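Local coordinates for molybdate binding protein II (Clostridium pasteurianum, PDB 1GUN), which binds molybdate as a small hexameric protein, with oxyanion sites formed where neighbouring subunits meet, at residues A23-E28 against S37-D42. Numbering follows the deposited sequence.
With MOO (molybdate ion), chain G.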
loop_
_atom_site.group_PDB
_atom_site.type_symbol
_atom_site.label_atom_id
_atom_site.label_comp_id
_atom_site.label_asym_id
_atom_site.label_seq_id
_atom_site.Cartn_x
_atom_site.Cartn_y
_atom_site.Cartn_z
ATOM N N ALA A 23 8.508 2.891 13.952
ATOM C CA ALA A 23 9.580 2.053 14.483
ATOM C C ALA A 23 10.030 1.134 13.345
ATOM O O ALA A 23 9.212 0.807 12.465
ATOM C CB ALA A 23 9.110 1.184 15.698
ATOM N N GLU A 24 11.310 0.753 13.357
ATOM C CA GLU A 24 11.854 -0.161 12.359
ATOM C C GLU A 24 12.233 -1.506 13.015
ATOM O O GLU A 24 13.038 -1.524 13.971
ATOM C CB GLU A 24 13.078 0.484 11.686
ATOM C CG GLU A 24 13.643 -0.326 10.519
ATOM C CD GLU A 24 14.930 0.279 9.983
ATOM O OE1 GLU A 24 15.992 -0.066 10.529
ATOM O OE2 GLU A 24 14.875 1.083 9.041
ATOM N N VAL A 25 11.664 -2.610 12.504
ATOM C CA VAL A 25 11.939 -3.951 13.008
ATOM C C VAL A 25 12.654 -4.738 11.904
ATOM O O VAL A 25 12.245 -4.715 10.736
ATOM C CB VAL A 25 10.629 -4.706 13.358
ATOM C CG1 VAL A 25 10.958 -6.104 13.924
ATOM C CG2 VAL A 25 9.781 -3.880 14.347
ATOM N N VAL A 26 13.731 -5.439 12.247
ATOM C CA VAL A 26 14.462 -6.213 11.225
ATOM C C VAL A 26 14.421 -7.662 11.703
ATOM O O VAL A 26 14.850 -7.908 12.837
ATOM C CB VAL A 26 15.946 -5.818 11.118
ATOM C CG1 VAL A 26 16.622 -6.777 10.130
ATOM C CG2 VAL A 26 16.139 -4.359 10.633
ATOM N N LEU A 27 13.927 -8.573 10.858
ATOM C CA LEU A 27 13.865 -9.990 11.218
ATOM C C LEU A 27 14.759 -10.840 10.351
ATOM O O LEU A 27 14.909 -10.577 9.169
ATOM C CB LEU A 27 12.475 -10.590 10.972
ATOM C CG LEU A 27 11.247 -9.829 11.420
ATOM C CD1 LEU A 27 9.978 -10.633 11.082
ATOM C CD2 LEU A 27 11.330 -9.580 12.910
ATOM N N GLU A 28 15.327 -11.860 10.935
ATOM C CA GLU A 28 16.096 -12.811 10.155
ATOM C C GLU A 28 15.120 -13.969 9.919
ATOM O O GLU A 28 14.567 -14.501 10.892
ATOM C CB GLU A 28 17.353 -13.203 10.940
ATOM C CG GLU A 28 18.124 -14.409 10.460
ATOM C CD GLU A 28 19.177 -14.828 11.488
ATOM O OE1 GLU A 28 19.976 -13.961 11.922
ATOM O OE2 GLU A 28 19.172 -16.022 11.877
ATOM N N SER A 37 10.679 -4.099 8.412
ATOM C CA SER A 37 9.324 -3.545 8.536
ATOM C C SER A 37 9.311 -2.194 9.260
ATOM O O SER A 37 10.072 -2.021 10.217
ATOM C CB SER A 37 8.554 -4.525 9.453
ATOM O OG SER A 37 7.302 -3.994 9.909
ATOM N N ILE A 38 8.455 -1.266 8.816
ATOM C CA ILE A 38 8.271 0.008 9.494
ATOM C C ILE A 38 6.792 0.057 9.878
ATOM O O ILE A 38 5.921 0.002 8.993
ATOM C CB ILE A 38 8.661 1.155 8.577
ATOM C CG1 ILE A 38 10.198 1.196 8.490
ATOM C CG2 ILE A 38 8.126 2.501 9.144
ATOM C CD1 ILE A 38 10.702 2.230 7.464
ATOM N N ILE A 39 6.526 0.075 11.187
ATOM C CA ILE A 39 5.154 0.093 11.680
ATOM C C ILE A 39 5.004 1.195 12.719
ATOM O O ILE A 39 5.945 1.971 12.949
ATOM C CB ILE A 39 4.812 -1.250 12.376
ATOM C CG1 ILE A 39 5.919 -1.594 13.369
ATOM C CG2 ILE A 39 4.598 -2.376 11.342
ATOM C CD1 ILE A 39 5.568 -2.666 14.400
ATOM N N SER A 40 3.828 1.296 13.336
ATOM C CA SER A 40 3.697 2.343 14.382
ATOM C C SER A 40 4.446 1.971 15.624
ATOM O O SER A 40 4.497 0.796 16.042
ATOM C CB SER A 40 2.250 2.691 14.723
ATOM O OG SER A 40 1.713 1.592 15.401
ATOM N N LEU A 41 5.032 2.997 16.252
ATOM C CA LEU A 41 5.727 2.830 17.511
ATOM C C LEU A 41 4.738 2.219 18.500
ATOM O O LEU A 41 5.096 1.350 19.298
ATOM C CB LEU A 41 6.204 4.203 17.997
ATOM C CG LEU A 41 6.943 4.075 19.343
ATOM C CD1 LEU A 41 8.197 3.228 19.350
ATOM C CD2 LEU A 41 7.236 5.461 19.876
ATOM N N ASP A 42 3.473 2.621 18.454
ATOM C CA ASP A 42 2.569 2.036 19.449
ATOM C C ASP A 42 2.389 0.522 19.384
ATOM O O ASP A 42 2.220 -0.161 20.415
ATOM C CB ASP A 42 1.212 2.727 19.367
ATOM C CG ASP A 42 1.188 4.030 20.130
ATOM O OD1 ASP A 42 1.524 3.993 21.347
ATOM O OD2 ASP A 42 0.847 5.117 19.599
HETATM MO MO MOO G . 0.867 -0.359 11.610
HETATM O O1 MOO G . 1.537 -0.345 13.234
HETATM O O2 MOO G . 1.206 -1.942 10.916
HETATM O O3 MOO G . 1.572 0.934 10.633
HETATM O O4 MOO G . -0.874 -0.124 11.688
#
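Val-25 and Ser-37 face each other as an antiparallel hydrogen-bonded pair, and two nearly straight bonds close their ring: Val-25 N to Ser-37 O at 2.8 Å and Ser-37 N to Val-25 O at 2.9 Å. Ala-23 and Ile-39 form the next such ring, but it is more bent: the bond from Ala-23 N to Ile-39 O has an N-H...O angle of 140°, and its donor lies tilted from the carbonyl plane. Here strand 34-40 nears its end: only the N-cap Ser-40 separates Ile-39 from helix 41-47. Between the rings, the non-hydrogen-bonded pair Glu-24 and Ile-38 brings a CA-H of Ile-38 to within 3.2 Å of Ala-23 O, measured from CA.

The apolar contacts are light. On the face carrying Ala-23, Val-25 and Ile-39, CG2 of Val-25 lies 4.4 Å from CD1 of Ile-39; both residues are beta-branched, which suits extended strands. The small methyl of Ala-23 is consistent with the close approach of the chain at Leu-41, whose CD1 is 4.3 Å from Ala-23 CB. On the other face, the extended Glu-24 chain lays its CG beside CG1 of Ile-38, aliphatic part against aliphatic part.

Ser-40 turns from strand to ligand. Its N and OG both donate to molybdate O1, the N at 2.8 Å; OG lies between the backbone N and the carbonyl carbon (chi1 70°), which lets both reach O1. The short hydroxyl also caps a backbone N in helix 41-47 and bonds Ser-43 OG. CG2 of Ile-39 packs against O2. Ser-43 and, from the fourth subunit, Ser-4, Lys-60 and Ser-61 add further hydrogen bonds to the ion.

The two segments belong to a hairpin of the OB-like TOBE domain. Strand 22-29 continues the sheet to strand 7-18, helix 41-47 covers Ala-23 and Ile-39 through Val-44, and the second subunit packs along strand 34-40, where the Ser-37 hydroxyl is hydrogen-bonded to Val-64 O of that subunit.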